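Local structure of phenylalanine-4-hydroxylase (Colwellia psychrerythraea, 2V28) at residues D199-P204 against Q221-M226; E23-W28 against D59-L64; V82-G87 against A103-S108. The protein probably catalyses the iron-dependent hydroxylation of L-phenylalanine to L-tyrosine, using tetrahydrobiopterin and molecular oxygen. One frame throughout, in Å; residues are numbered along the deposited sequence. Where two conformers were deposited one is given.

Interaction 1 of 3, residues D199-P204 against Q221-M226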
ATOM      1  N   ASP A 199     -11.047   9.825  -2.390  1.00 16.19           N
ATOM      2  CA  ASP A 199     -10.520   9.587  -3.726  1.00 16.44           C
ATOM      3  C   ASP A 199     -10.613   8.156  -4.261  1.00 15.69           C
ATOM      4  O   ASP A 199     -10.360   7.925  -5.435  1.00 16.15           O
ATOM      5  CB  ASP A 199      -9.069  10.095  -3.819  1.00 16.92           C
ATOM      6  CG  ASP A 199      -8.997  11.612  -3.811  1.00 18.46           C
ATOM      7  OD1 ASP A 199      -9.493  12.216  -4.785  1.00 20.96           O
ATOM      8  OD2 ASP A 199      -8.491  12.188  -2.820  1.00 19.90           O
ATOM      9  N   VAL A 200     -10.971   7.215  -3.400  0.50 15.23           N
ATOM     10  CA  VAL A 200     -11.111   5.825  -3.801  0.50 14.30           C
ATOM     11  C   VAL A 200     -12.301   5.681  -4.767  0.50 14.48           C
ATOM     12  O   VAL A 200     -13.298   6.391  -4.645  0.50 14.59           O
ATOM     13  CB  VAL A 200     -11.187   4.911  -2.540  0.50 14.50           C
ATOM     14  CG1 VAL A 200     -12.529   5.039  -1.825  0.50 13.95           C
ATOM     15  CG2 VAL A 200     -10.893   3.485  -2.865  0.50 13.85           C
ATOM     16  N   ASP A 201     -12.157   4.782  -5.735  1.00 13.91           N
ATOM     17  CA  ASP A 201     -13.140   4.529  -6.792  1.00 14.07           C
ATOM     18  C   ASP A 201     -14.162   3.499  -6.299  1.00 13.48           C
ATOM     19  O   ASP A 201     -13.783   2.366  -5.954  1.00 14.70           O
ATOM     20  CB  ASP A 201     -12.409   3.897  -7.973  1.00 13.48           C
ATOM     21  CG  ASP A 201     -11.811   4.897  -8.926  0.50 15.94           C
ATOM     22  OD1 ASP A 201     -11.962   6.122  -8.731  0.50 16.31           O
ATOM     23  OD2 ASP A 201     -11.182   4.427  -9.906  0.50 17.37           O
ATOM     24  N   ARG A 202     -15.432   3.857  -6.232  1.00 12.22           N
ATOM     25  CA  ARG A 202     -16.447   2.873  -5.839  1.00 12.25           C
ATOM     26  C   ARG A 202     -17.337   2.711  -7.052  1.00 12.46           C
ATOM     27  O   ARG A 202     -18.031   3.664  -7.457  1.00 12.22           O
ATOM     28  CB  ARG A 202     -17.244   3.323  -4.604  1.00 11.61           C
ATOM     29  CG  ARG A 202     -16.392   3.541  -3.353  1.00 13.00           C
ATOM     30  CD  ARG A 202     -17.068   4.514  -2.358  1.00 14.08           C
ATOM     31  NE  ARG A 202     -16.217   4.800  -1.186  1.00 15.83           N
ATOM     32  CZ  ARG A 202     -15.528   5.918  -0.991  1.00 14.93           C
ATOM     33  NH1 ARG A 202     -15.568   6.903  -1.885  1.00 17.99           N
ATOM     34  NH2 ARG A 202     -14.799   6.058   0.108  1.00 14.85           N
ATOM     35  N   LYS A 203     -17.275   1.522  -7.646  1.00 11.94           N
ATOM     36  CA  LYS A 203     -17.853   1.256  -8.953  1.00 11.38           C
ATOM     37  C   LYS A 203     -19.074   0.394  -8.820  1.00 12.27           C
ATOM     38  O   LYS A 203     -19.144  -0.399  -7.884  1.00 11.18           O
ATOM     39  CB  LYS A 203     -16.813   0.580  -9.866  1.00 11.93           C
ATOM     40  CG  LYS A 203     -15.605   1.460 -10.148  0.50 10.39           C
ATOM     41  CD  LYS A 203     -14.491   0.737 -10.891  0.50 12.10           C
ATOM     42  CE  LYS A 203     -13.618   1.757 -11.610  0.50 13.14           C
ATOM     43  NZ  LYS A 203     -12.364   1.192 -12.170  0.50 16.93           N
ATOM     44  N   PRO A 204     -20.044   0.505  -9.774  1.00 12.57           N
ATOM     45  CA  PRO A 204     -21.173  -0.436  -9.670  1.00 12.34           C
ATOM     46  C   PRO A 204     -20.668  -1.860  -9.962  1.00 11.94           C
ATOM     47  O   PRO A 204     -19.721  -2.031 -10.730  1.00 11.78           O
ATOM     48  CB  PRO A 204     -22.151   0.032 -10.762  1.00 12.00           C
ATOM     49  CG  PRO A 204     -21.354   0.854 -11.709  1.00 13.69           C
ATOM     50  CD  PRO A 204     -20.146   1.384 -10.961  1.00 14.46           C
ATOM     51  N   GLN A 221      -7.252  -0.199  -0.511  1.00  8.34           N
ATOM     52  CA  GLN A 221      -7.846  -0.555  -1.801  1.00  9.42           C
ATOM     53  C   GLN A 221      -8.245   0.663  -2.633  1.00 10.87           C
ATOM     54  O   GLN A 221      -9.013   1.484  -2.146  1.00 12.33           O
ATOM     55  CB  GLN A 221      -9.066  -1.433  -1.554  1.00  9.82           C
ATOM     56  CG  GLN A 221      -8.760  -2.774  -0.952  1.00  9.25           C
ATOM     57  CD  GLN A 221      -7.724  -3.524  -1.713  1.00 11.36           C
ATOM     58  OE1 GLN A 221      -7.978  -3.965  -2.828  1.00  8.83           O
ATOM     59  NE2 GLN A 221      -6.527  -3.687  -1.117  1.00 12.32           N
ATOM     60  N   PRO A 222      -7.728   0.794  -3.892  1.00 11.21           N
ATOM     61  CA  PRO A 222      -8.136   1.921  -4.699  1.00 10.71           C
ATOM     62  C   PRO A 222      -9.484   1.765  -5.343  1.00 11.00           C
ATOM     63  O   PRO A 222     -10.049   2.763  -5.817  1.00 11.07           O
ATOM     64  CB  PRO A 222      -7.048   2.009  -5.781  1.00 12.09           C
ATOM     65  CG  PRO A 222      -6.455   0.664  -5.852  1.00 11.07           C
ATOM     66  CD  PRO A 222      -6.715  -0.039  -4.565  1.00 11.30           C
ATOM     67  N   ILE A 223     -10.000   0.539  -5.367  1.00 10.97           N
ATOM     68  CA  ILE A 223     -11.270   0.281  -6.004  1.00 11.46           C
ATOM     69  C   ILE A 223     -12.132  -0.607  -5.141  1.00 10.76           C
ATOM     70  O   ILE A 223     -11.653  -1.585  -4.540  1.00 11.16           O
ATOM     71  CB  ILE A 223     -11.137  -0.408  -7.409  1.00 11.12           C
ATOM     72  CG1 ILE A 223     -10.285   0.402  -8.374  1.00 13.65           C
ATOM     73  CG2 ILE A 223     -12.535  -0.675  -8.014  1.00 12.90           C
ATOM     74  CD1 ILE A 223      -9.722  -0.446  -9.562  1.00 12.20           C
ATOM     75  N   TYR A 224     -13.413  -0.278  -5.083  1.00  9.83           N
ATOM     76  CA  TYR A 224     -14.384  -1.180  -4.478  1.00 10.00           C
ATOM     77  C   TYR A 224     -15.525  -1.339  -5.454  1.00  9.58           C
ATOM     78  O   TYR A 224     -15.746  -0.457  -6.290  1.00  8.58           O
ATOM     79  CB  TYR A 224     -14.948  -0.608  -3.179  1.00 10.65           C
ATOM     80  CG  TYR A 224     -13.979  -0.485  -2.000  1.00 10.92           C
ATOM     81  CD1 TYR A 224     -13.042   0.549  -1.949  1.00 10.42           C
ATOM     82  CD2 TYR A 224     -14.043  -1.363  -0.925  1.00 11.48           C
ATOM     83  CE1 TYR A 224     -12.213   0.696  -0.873  1.00 11.76           C
ATOM     84  CE2 TYR A 224     -13.196  -1.222   0.181  1.00  9.42           C
ATOM     85  CZ  TYR A 224     -12.280  -0.200   0.186  1.00 12.36           C
ATOM     86  OH  TYR A 224     -11.421  -0.014   1.235  1.00 11.99           O
ATOM     87  N   TYR A 225     -16.297  -2.415  -5.302  1.00  9.15           N
ATOM     88  CA  TYR A 225     -17.468  -2.632  -6.133  1.00  9.30           C
ATOM     89  C   TYR A 225     -18.737  -2.701  -5.303  1.00  9.77           C
ATOM     90  O   TYR A 225     -18.766  -3.327  -4.245  1.00 10.16           O
ATOM     91  CB  TYR A 225     -17.318  -3.917  -6.975  1.00  9.21           C
ATOM     92  CG  TYR A 225     -16.328  -3.780  -8.080  1.00  9.57           C
ATOM     93  CD1 TYR A 225     -14.961  -4.054  -7.875  1.00  8.02           C
ATOM     94  CD2 TYR A 225     -16.744  -3.358  -9.357  1.00  7.67           C
ATOM     95  CE1 TYR A 225     -14.054  -3.914  -8.916  1.00  7.11           C
ATOM     96  CE2 TYR A 225     -15.844  -3.194 -10.359  1.00  7.21           C
ATOM     97  CZ  TYR A 225     -14.513  -3.480 -10.145  1.00  8.30           C
ATOM     98  OH  TYR A 225     -13.644  -3.324 -11.199  1.00 11.72           O
ATOM     99  N   MET A 226     -19.814  -2.107  -5.819  1.00  9.39           N
ATOM    100  CA  MET A 226     -21.020  -1.956  -5.049  1.00  9.77           C
ATOM    101  C   MET A 226     -22.120  -2.761  -5.693  1.00  9.56           C
ATOM    102  O   MET A 226     -22.364  -2.584  -6.900  1.00  9.57           O
ATOM    103  CB  MET A 226     -21.429  -0.472  -5.048  1.00 10.27           C
ATOM    104  CG  MET A 226     -20.420   0.476  -4.390  1.00 11.06           C
ATOM    105  SD  MET A 226     -21.054   2.182  -4.431  1.00 11.65           S
ATOM    106  CE  MET A 226     -21.080   2.418  -6.205  1.00 11.81           C
TER
HETATM  107  O   HOH W   1     -12.628  -1.215 -13.137  1.00 35.61           O
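Lys203 runs alongside Tyr225 and crosses Ile223 where strands 201-204 and 223-227, the two parallel strands of a beta-alpha-beta unit, run next to each other in a mixed sheet. Their main chains zip together in the alternating parallel pattern: Asp201 N to Pro222 O, Tyr224 N to Asp201 O (2.8 Å), Lys203 N to Tyr224 O, and Met226 N to Lys203 O. The CB of Lys203 is on the face of Ile223 and Tyr225, 3.9 Å from Tyr225 CE2. With CG beside the backbone N (chi1 -63°) and the chain extended from there, the side chain points the same way as that of Tyr225. Farther out, CD meets Ile223 CG2 at 3.8 Å, and the ammonium NZ passes 4.1 Å from Ile223 CD1. A lysine suits this position because its long methylene chain covers apolar neighbours while its charged tip reaches water. NZ donates to a water at 2.6 Å, and that water stands 3.0 Å from Tyr225 OH, a hydroxyl also hydrogen-bonded to Thr213. On the same face Asp201 forms a salt bridge with Lys260. On the other face, the Arg202 guanidinium donates to the carbonyls of Ala194 and Asn197. Met226 leans back over that arginine's base: SD lies 4.0 Å from Arg202 CB, and a bend at chi3 (-64°) sets CE 3.5 Å from Arg202 O.

Interaction 2 of 3, residues E23-W28 against D59-L64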
ATOM      1  N   GLU A  23      -7.760 -13.046  29.453  1.00 20.46           N
ATOM      2  CA  GLU A  23      -7.074 -12.132  28.524  1.00 20.31           C
ATOM      3  C   GLU A  23      -7.566 -12.224  27.066  1.00 19.76           C
ATOM      4  O   GLU A  23      -7.834 -11.206  26.437  1.00 19.98           O
ATOM      5  CB  GLU A  23      -5.551 -12.391  28.590  1.00 20.96           C
ATOM      6  CG  GLU A  23      -4.720 -11.841  27.428  1.00 23.72           C
ATOM      7  CD  GLU A  23      -4.491 -10.333  27.498  1.00 28.08           C
ATOM      8  OE1 GLU A  23      -5.200  -9.638  28.271  1.00 27.54           O
ATOM      9  OE2 GLU A  23      -3.578  -9.849  26.779  1.00 30.56           O
ATOM     10  N   GLU A  24      -7.656 -13.437  26.535  1.00 18.77           N
ATOM     11  CA  GLU A  24      -8.258 -13.647  25.224  1.00 18.95           C
ATOM     12  C   GLU A  24      -9.709 -13.119  25.135  1.00 18.20           C
ATOM     13  O   GLU A  24     -10.035 -12.438  24.190  1.00 18.62           O
ATOM     14  CB  GLU A  24      -8.123 -15.109  24.819  1.00 18.31           C
ATOM     15  CG  GLU A  24      -6.642 -15.493  24.747  1.00 18.95           C
ATOM     16  CD  GLU A  24      -6.407 -16.960  24.611  1.00 18.65           C
ATOM     17  OE1 GLU A  24      -7.174 -17.745  25.183  1.00 15.01           O
ATOM     18  OE2 GLU A  24      -5.440 -17.327  23.915  1.00 22.13           O
ATOM     19  N   ASN A  25     -10.548 -13.408  26.133  1.00 17.86           N
ATOM     20  CA  ASN A  25     -11.923 -12.885  26.179  1.00 17.07           C
ATOM     21  C   ASN A  25     -12.030 -11.348  26.310  1.00 17.05           C
ATOM     22  O   ASN A  25     -12.993 -10.745  25.843  1.00 17.24           O
ATOM     23  CB  ASN A  25     -12.728 -13.568  27.306  1.00 17.66           C
ATOM     24  CG  ASN A  25     -13.036 -15.058  27.034  1.00 17.68           C
ATOM     25  OD1 ASN A  25     -13.148 -15.507  25.892  1.00 15.81           O
ATOM     26  ND2 ASN A  25     -13.209 -15.819  28.113  1.00 19.80           N
ATOM     27  N   LEU A  26     -11.058 -10.717  26.964  1.00 17.38           N
ATOM     28  CA  LEU A  26     -10.993  -9.254  27.062  1.00 17.64           C
ATOM     29  C   LEU A  26     -10.606  -8.621  25.742  1.00 17.03           C
ATOM     30  O   LEU A  26     -11.098  -7.556  25.374  1.00 17.07           O
ATOM     31  CB  LEU A  26      -9.961  -8.829  28.108  1.00 18.42           C
ATOM     32  CG  LEU A  26     -10.423  -8.598  29.540  1.00 21.45           C
ATOM     33  CD1 LEU A  26      -9.210  -8.651  30.504  1.00 22.71           C
ATOM     34  CD2 LEU A  26     -11.180  -7.252  29.658  1.00 21.31           C
ATOM     35  N   ILE A  27      -9.684  -9.268  25.042  1.00 16.79           N
ATOM     36  CA  ILE A  27      -9.302  -8.868  23.697  1.00 15.55           C
ATOM     37  C   ILE A  27     -10.524  -8.899  22.741  1.00 14.98           C
ATOM     38  O   ILE A  27     -10.744  -7.950  21.994  1.00 15.47           O
ATOM     39  CB  ILE A  27      -8.127  -9.754  23.185  1.00 15.48           C
ATOM     40  CG1 ILE A  27      -6.795  -9.312  23.834  1.00 15.39           C
ATOM     41  CG2 ILE A  27      -8.031  -9.706  21.667  1.00 15.38           C
ATOM     42  CD1 ILE A  27      -5.626 -10.324  23.623  1.00 16.24           C
ATOM     43  N   TRP A  28     -11.309  -9.972  22.775  1.00 14.65           N
ATOM     44  CA  TRP A  28     -12.614 -10.030  22.040  1.00 14.42           C
ATOM     45  C   TRP A  28     -13.570  -8.893  22.395  1.00 15.12           C
ATOM     46  O   TRP A  28     -14.205  -8.309  21.511  1.00 15.10           O
ATOM     47  CB  TRP A  28     -13.329 -11.341  22.344  1.00 13.85           C
ATOM     48  CG  TRP A  28     -14.699 -11.494  21.676  1.00 12.99           C
ATOM     49  CD1 TRP A  28     -15.905 -11.079  22.163  1.00 12.31           C
ATOM     50  CD2 TRP A  28     -14.965 -12.117  20.403  1.00 13.09           C
ATOM     51  NE1 TRP A  28     -16.925 -11.400  21.259  1.00 14.12           N
ATOM     52  CE2 TRP A  28     -16.370 -12.038  20.174  1.00 12.64           C
ATOM     53  CE3 TRP A  28     -14.154 -12.722  19.430  1.00 10.24           C
ATOM     54  CZ2 TRP A  28     -16.976 -12.552  19.012  1.00 13.77           C
ATOM     55  CZ3 TRP A  28     -14.763 -13.229  18.264  1.00 12.49           C
ATOM     56  CH2 TRP A  28     -16.160 -13.142  18.071  1.00 13.82           C
ATOM     57  N   ASP A  59     -18.500 -10.161  25.434  1.00 19.08           N
ATOM     58  CA  ASP A  59     -17.477 -10.113  26.462  1.00 19.87           C
ATOM     59  C   ASP A  59     -16.723 -11.422  26.615  1.00 19.15           C
ATOM     60  O   ASP A  59     -15.975 -11.601  27.576  1.00 19.70           O
ATOM     61  CB  ASP A  59     -18.102  -9.730  27.801  1.00 20.38           C
ATOM     62  CG  ASP A  59     -19.268 -10.635  28.192  1.00 24.25           C
ATOM     63  OD1 ASP A  59     -19.420 -11.756  27.649  1.00 27.42           O
ATOM     64  OD2 ASP A  59     -20.060 -10.212  29.059  1.00 31.46           O
ATOM     65  N   ARG A  60     -16.941 -12.334  25.680  1.00 18.74           N
ATOM     66  CA  ARG A  60     -16.199 -13.586  25.630  1.00 19.00           C
ATOM     67  C   ARG A  60     -16.268 -14.156  24.217  1.00 18.06           C
ATOM     68  O   ARG A  60     -17.194 -13.841  23.446  1.00 17.46           O
ATOM     69  CB  ARG A  60     -16.718 -14.608  26.666  1.00 19.49           C
ATOM     70  CG  ARG A  60     -18.140 -15.081  26.439  1.00 19.68           C
ATOM     71  CD  ARG A  60     -18.451 -16.417  27.137  1.00 21.72           C
ATOM     72  NE  ARG A  60     -19.814 -16.789  26.758  1.00 29.57           N
ATOM     73  CZ  ARG A  60     -20.146 -17.662  25.805  1.00 29.37           C
ATOM     74  NH1 ARG A  60     -19.222 -18.362  25.155  1.00 29.32           N
ATOM     75  NH2 ARG A  60     -21.432 -17.863  25.543  1.00 31.50           N
ATOM     76  N   ILE A  61     -15.281 -14.974  23.866  1.00 16.88           N
ATOM     77  CA  ILE A  61     -15.247 -15.584  22.534  1.00 15.91           C
ATOM     78  C   ILE A  61     -16.285 -16.690  22.526  1.00 16.51           C
ATOM     79  O   ILE A  61     -16.320 -17.490  23.474  1.00 17.15           O
ATOM     80  CB  ILE A  61     -13.842 -16.129  22.219  1.00 16.39           C
ATOM     81  CG1 ILE A  61     -12.799 -15.012  22.447  1.00 14.17           C
ATOM     82  CG2 ILE A  61     -13.799 -16.691  20.791  1.00 15.85           C
ATOM     83  CD1 ILE A  61     -11.329 -15.457  22.477  1.00 14.16           C
ATOM     84  N   PRO A  62     -17.185 -16.708  21.516  1.00 15.79           N
ATOM     85  CA  PRO A  62     -18.106 -17.842  21.399  1.00 16.37           C
ATOM     86  C   PRO A  62     -17.448 -19.182  21.070  1.00 15.98           C
ATOM     87  O   PRO A  62     -16.408 -19.238  20.410  1.00 15.44           O
ATOM     88  CB  PRO A  62     -19.059 -17.411  20.273  1.00 15.15           C
ATOM     89  CG  PRO A  62     -18.356 -16.397  19.548  1.00 16.13           C
ATOM     90  CD  PRO A  62     -17.466 -15.693  20.493  1.00 15.28           C
ATOM     91  N   GLN A  63     -18.036 -20.258  21.582  1.00 15.78           N
ATOM     92  CA  GLN A  63     -17.672 -21.565  21.123  1.00 17.05           C
ATOM     93  C   GLN A  63     -18.267 -21.671  19.727  1.00 17.02           C
ATOM     94  O   GLN A  63     -19.296 -21.036  19.438  1.00 17.56           O
ATOM     95  CB  GLN A  63     -18.199 -22.647  22.085  1.00 17.11           C
ATOM     96  CG  GLN A  63     -17.632 -22.501  23.533  1.00 17.04           C
ATOM     97  CD  GLN A  63     -16.166 -22.925  23.653  1.00 15.11           C
ATOM     98  OE1 GLN A  63     -15.724 -23.841  22.972  1.00 19.63           O
ATOM     99  NE2 GLN A  63     -15.408 -22.246  24.499  1.00 13.78           N
ATOM    100  N   LEU A  64     -17.609 -22.421  18.854  1.00 17.53           N
ATOM    101  CA  LEU A  64     -18.072 -22.590  17.472  1.00 17.44           C
ATOM    102  C   LEU A  64     -19.493 -23.144  17.437  1.00 17.86           C
ATOM    103  O   LEU A  64     -20.324 -22.656  16.685  1.00 17.68           O
ATOM    104  CB  LEU A  64     -17.105 -23.475  16.669  1.00 17.39           C
ATOM    105  CG  LEU A  64     -15.677 -22.942  16.366  1.00 19.08           C
ATOM    106  CD1 LEU A  64     -15.094 -23.623  15.134  1.00 20.59           C
ATOM    107  CD2 LEU A  64     -15.612 -21.437  16.174  1.00 17.45           C
TER
HETATM  108  O   HOH W   2     -15.130 -18.124  25.632  1.00 39.74           O
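Asn25 OD1 is approached by the backbone N of Ile61 at 3.0 Å and, less certainly, by a water at 3.3 Å. The Ile61 N-H points almost straight at the oxygen (177°), yet it arrives from above the amide's carbonyl plane, not within it. Asparagine fits here: its short amide reaches the 59-64 loop from the helix surface, and its CG lies alongside Arg60 CB at 3.7 Å. One turn on, Trp28 swings its indole toward the loop, with CG anti to the backbone N (chi1 178°). The contact thus docks the start of helix 22-39 on the irregular connection between helices 45-54 and 64-74, largely through CH-pi packing on one indole face. Ile61 CA stands 4.2 Å from the centroid of the five-membered ring, and Pro62 CD 3.8 Å from that of the six-membered ring; proline's CD, next to the imide nitrogen, presents slightly polarised C-H bonds to the pi face. Arg60 O also hangs over this face near the rim, but the indole N-H is spent on Pro57 O. On the same side of the ring, Ile61 CG1 packs 3.7 Å from Trp28 CB, while Phe121 meets the indole in a T-shaped pair. The Arg60 guanidinium extends to a salt bridge with Glu66, whose other carboxylate oxygen accepts a hydrogen bond from the backbone N of Gln63, the N-cap of helix 64-74.

Interaction 3 of 3, residues V82-G87 against A103-S108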
ATOM      1  N   VAL A  82     -10.384 -25.280  11.948  1.00 21.14           N
ATOM      2  CA  VAL A  82      -9.318 -25.671  11.030  1.00 21.42           C
ATOM      3  C   VAL A  82      -8.043 -25.072  11.596  1.00 22.63           C
ATOM      4  O   VAL A  82      -8.119 -24.242  12.494  1.00 22.60           O
ATOM      5  CB  VAL A  82      -9.557 -25.157   9.563  1.00 21.45           C
ATOM      6  CG1 VAL A  82     -10.698 -25.885   8.884  1.00 19.27           C
ATOM      7  CG2 VAL A  82      -9.779 -23.630   9.529  1.00 20.22           C
ATOM      8  N   PRO A  83      -6.866 -25.493  11.077  1.00 23.78           N
ATOM      9  CA  PRO A  83      -5.603 -24.851  11.450  1.00 24.35           C
ATOM     10  C   PRO A  83      -5.505 -23.377  11.104  1.00 24.85           C
ATOM     11  O   PRO A  83      -6.361 -22.807  10.393  1.00 25.01           O
ATOM     12  CB  PRO A  83      -4.542 -25.642  10.662  1.00 24.45           C
ATOM     13  CG  PRO A  83      -5.184 -26.929  10.327  1.00 25.21           C
ATOM     14  CD  PRO A  83      -6.654 -26.644  10.173  1.00 23.44           C
ATOM     15  N   ALA A  84      -4.437 -22.762  11.596  1.00 25.13           N
ATOM     16  CA  ALA A  84      -4.219 -21.347  11.374  1.00 25.55           C
ATOM     17  C   ALA A  84      -3.991 -21.044   9.896  1.00 25.17           C
ATOM     18  O   ALA A  84      -4.316 -19.953   9.444  1.00 26.12           O
ATOM     19  CB  ALA A  84      -3.058 -20.838  12.241  1.00 25.22           C
ATOM     20  N   LEU A  85      -3.262 -21.937   9.097  1.00 24.86           N
ATOM     21  CA  LEU A  85      -2.880 -21.865   7.631  1.00 24.28           C
ATOM     22  C   LEU A  85      -3.657 -23.055   6.857  1.00 23.67           C
ATOM     23  O   LEU A  85      -3.222 -24.190   7.073  1.00 24.18           O
ATOM     24  CB  LEU A  85      -1.213 -21.992   7.477  1.00 24.56           C
ATOM     25  CD1 LEU A  85       0.720 -22.062   5.809  1.00 89.51           C
ATOM     26  N   ILE A  86      -4.778 -22.933   5.982  1.00 22.52           N
ATOM     27  CA  ILE A  86      -5.240 -24.041   5.120  1.00 21.49           C
ATOM     28  C   ILE A  86      -5.097 -23.686   3.641  1.00 20.59           C
ATOM     29  O   ILE A  86      -5.020 -22.508   3.292  1.00 19.71           O
ATOM     30  CB  ILE A  86      -6.708 -24.515   5.428  1.00 21.09           C
ATOM     31  CG1 ILE A  86      -7.732 -23.393   5.175  1.00 21.69           C
ATOM     32  CG2 ILE A  86      -6.811 -25.103   6.851  1.00 22.37           C
ATOM     33  CD1 ILE A  86      -9.194 -23.868   5.102  1.00 20.74           C
ATOM     34  N   GLY A  87      -5.084 -24.708   2.778  1.00 20.31           N
ATOM     35  CA  GLY A  87      -4.902 -24.507   1.333  1.00 20.35           C
ATOM     36  C   GLY A  87      -6.192 -24.221   0.572  1.00 20.50           C
ATOM     37  O   GLY A  87      -7.298 -24.457   1.090  1.00 21.02           O
ATOM     38  N   ALA A 103     -10.278 -20.663  12.074  1.00 17.60           N
ATOM     39  CA  ALA A 103      -9.085 -20.918  12.863  1.00 18.47           C
ATOM     40  C   ALA A 103      -9.395 -20.419  14.263  1.00 18.74           C
ATOM     41  O   ALA A 103      -9.902 -19.314  14.446  1.00 19.05           O
ATOM     42  CB  ALA A 103      -7.871 -20.190  12.274  1.00 18.62           C
ATOM     43  N   THR A 104      -9.106 -21.249  15.253  1.00 18.57           N
ATOM     44  CA  THR A 104      -9.437 -20.912  16.624  1.00 18.55           C
ATOM     45  C   THR A 104      -8.268 -20.281  17.407  1.00 17.54           C
ATOM     46  O   THR A 104      -7.605 -20.904  18.248  1.00 16.83           O
ATOM     47  CB  THR A 104     -10.023 -22.128  17.326  1.00 18.74           C
ATOM     48  OG1 THR A 104      -9.041 -23.164  17.323  1.00 20.48           O
ATOM     49  CG2 THR A 104     -11.265 -22.608  16.576  1.00 18.19           C
ATOM     50  N   PHE A 105      -8.014 -19.022  17.086  1.00 16.44           N
ATOM     51  CA  PHE A 105      -7.071 -18.213  17.814  1.00 16.46           C
ATOM     52  C   PHE A 105      -7.568 -16.776  17.756  1.00 16.52           C
ATOM     53  O   PHE A 105      -8.388 -16.446  16.903  1.00 16.31           O
ATOM     54  CB  PHE A 105      -5.633 -18.344  17.228  1.00 15.81           C
ATOM     55  CG  PHE A 105      -5.427 -17.681  15.877  1.00 16.25           C
ATOM     56  CD1 PHE A 105      -5.591 -18.406  14.688  1.00 17.09           C
ATOM     57  CD2 PHE A 105      -5.032 -16.337  15.788  1.00 17.18           C
ATOM     58  CE1 PHE A 105      -5.401 -17.806  13.445  1.00 16.71           C
ATOM     59  CE2 PHE A 105      -4.848 -15.733  14.550  1.00 16.95           C
ATOM     60  CZ  PHE A 105      -5.018 -16.464  13.374  1.00 15.67           C
ATOM     61  N   ILE A 106      -7.047 -15.946  18.656  1.00 16.86           N
ATOM     62  CA  ILE A 106      -7.281 -14.510  18.651  1.00 16.98           C
ATOM     63  C   ILE A 106      -5.932 -13.774  18.630  1.00 17.32           C
ATOM     64  O   ILE A 106      -4.908 -14.265  19.129  1.00 17.19           O
ATOM     65  CB  ILE A 106      -8.170 -14.067  19.847  1.00 16.58           C
ATOM     66  CG1 ILE A 106      -8.769 -12.669  19.635  1.00 16.14           C
ATOM     67  CG2 ILE A 106      -7.391 -14.151  21.169  1.00 16.45           C
ATOM     68  CD1 ILE A 106     -10.196 -12.515  20.113  1.00 17.28           C
ATOM     69  N   ARG A 107      -5.939 -12.600  18.024  1.00 17.71           N
ATOM     70  CA  ARG A 107      -4.736 -11.803  17.804  1.00 18.52           C
ATOM     71  C   ARG A 107      -4.109 -11.380  19.134  1.00 19.29           C
ATOM     72  O   ARG A 107      -4.768 -11.383  20.144  1.00 19.28           O
ATOM     73  CB  ARG A 107      -5.089 -10.560  16.988  1.00 17.49           C
ATOM     74  CG  ARG A 107      -6.020  -9.594  17.731  1.00 18.32           C
ATOM     75  CD  ARG A 107      -6.557  -8.521  16.805  1.00 16.55           C
ATOM     76  NE  ARG A 107      -7.521  -9.087  15.869  1.00 16.85           N
ATOM     77  CZ  ARG A 107      -8.292  -8.368  15.060  1.00 16.07           C
ATOM     78  NH1 ARG A 107      -8.219  -7.048  15.055  1.00 11.46           N
ATOM     79  NH2 ARG A 107      -9.120  -8.983  14.247  1.00 18.04           N
ATOM     80  N   SER A 108      -2.823 -11.031  19.116  1.00 21.16           N
ATOM     81  CA  SER A 108      -2.135 -10.509  20.308  1.00 22.82           C
ATOM     82  C   SER A 108      -2.578  -9.078  20.561  1.00 23.27           C
ATOM     83  O   SER A 108      -3.104  -8.448  19.660  1.00 22.76           O
ATOM     84  CB  SER A 108      -0.629 -10.519  20.066  1.00 22.66           C
ATOM     85  OG  SER A 108      -0.311  -9.802  18.877  1.00 26.34           O
TER
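Ala103 meets the chain leaving strand 78-82 through both its CA and its methyl. CA points its hydrogen at Val82 O, 3.5 Å away and nearly in line (169°), a weak C-H...O contact. CB reaches Pro83 O at 3.6 Å and Ala84 CA at 3.9 Å, so a small side chain suits a spot this close to the backbone of Pro83 and Ala84. Beyond, Ala84 CB touches Phe105 CE1 at 4.0 Å. CG of Phe105 stands between its backbone N and carbonyl carbon (chi1 71°), which brings the ring's CE1 to Ala84, and Tyr7 stacks on that ring.

Both loops follow the parallel strands 78-82 and 99-103, which helix 88-96 joins as a beta-alpha-beta unit, with Val82 packing on Glu90 and Leu94. The N-terminal segment then stitches the strand ends: Ser9 OG is hydrogen-bonded to both Val82 O and Thr104 N, and Lys10 O to Thr104 OG1. Direct attraction between the two loops is therefore mostly dispersion and weak C-H...O, while one polar link passes through the Ser9 hydroxyl, beside the strand bond of Val82 with Val102.

Interactions 2 and 3 adjoin on one side of the chain's centre, 15 Å apart between centres. They touch directly, Ile27 CG2 of helix 22-39 packing 3.7 Å from Ile106 CG1. Interaction 1 lies on the opposite side, with its centre 33 Å from that of interaction 2 and 29 Å from that of interaction 3. Both sides approach the iron site of His122, His127 and Glu167, which is empty in this chain. The side chains of Trp28 and Phe105 each come about 8 Å from that of His122, and Trp28 packs on Ile120 and Ile124 of helix 120-127. From interaction 1, the side chain of Gln221 is about 8 Å from that of Glu167 and is hydrogen-bonded to Trp163 of the same helix, 152-167.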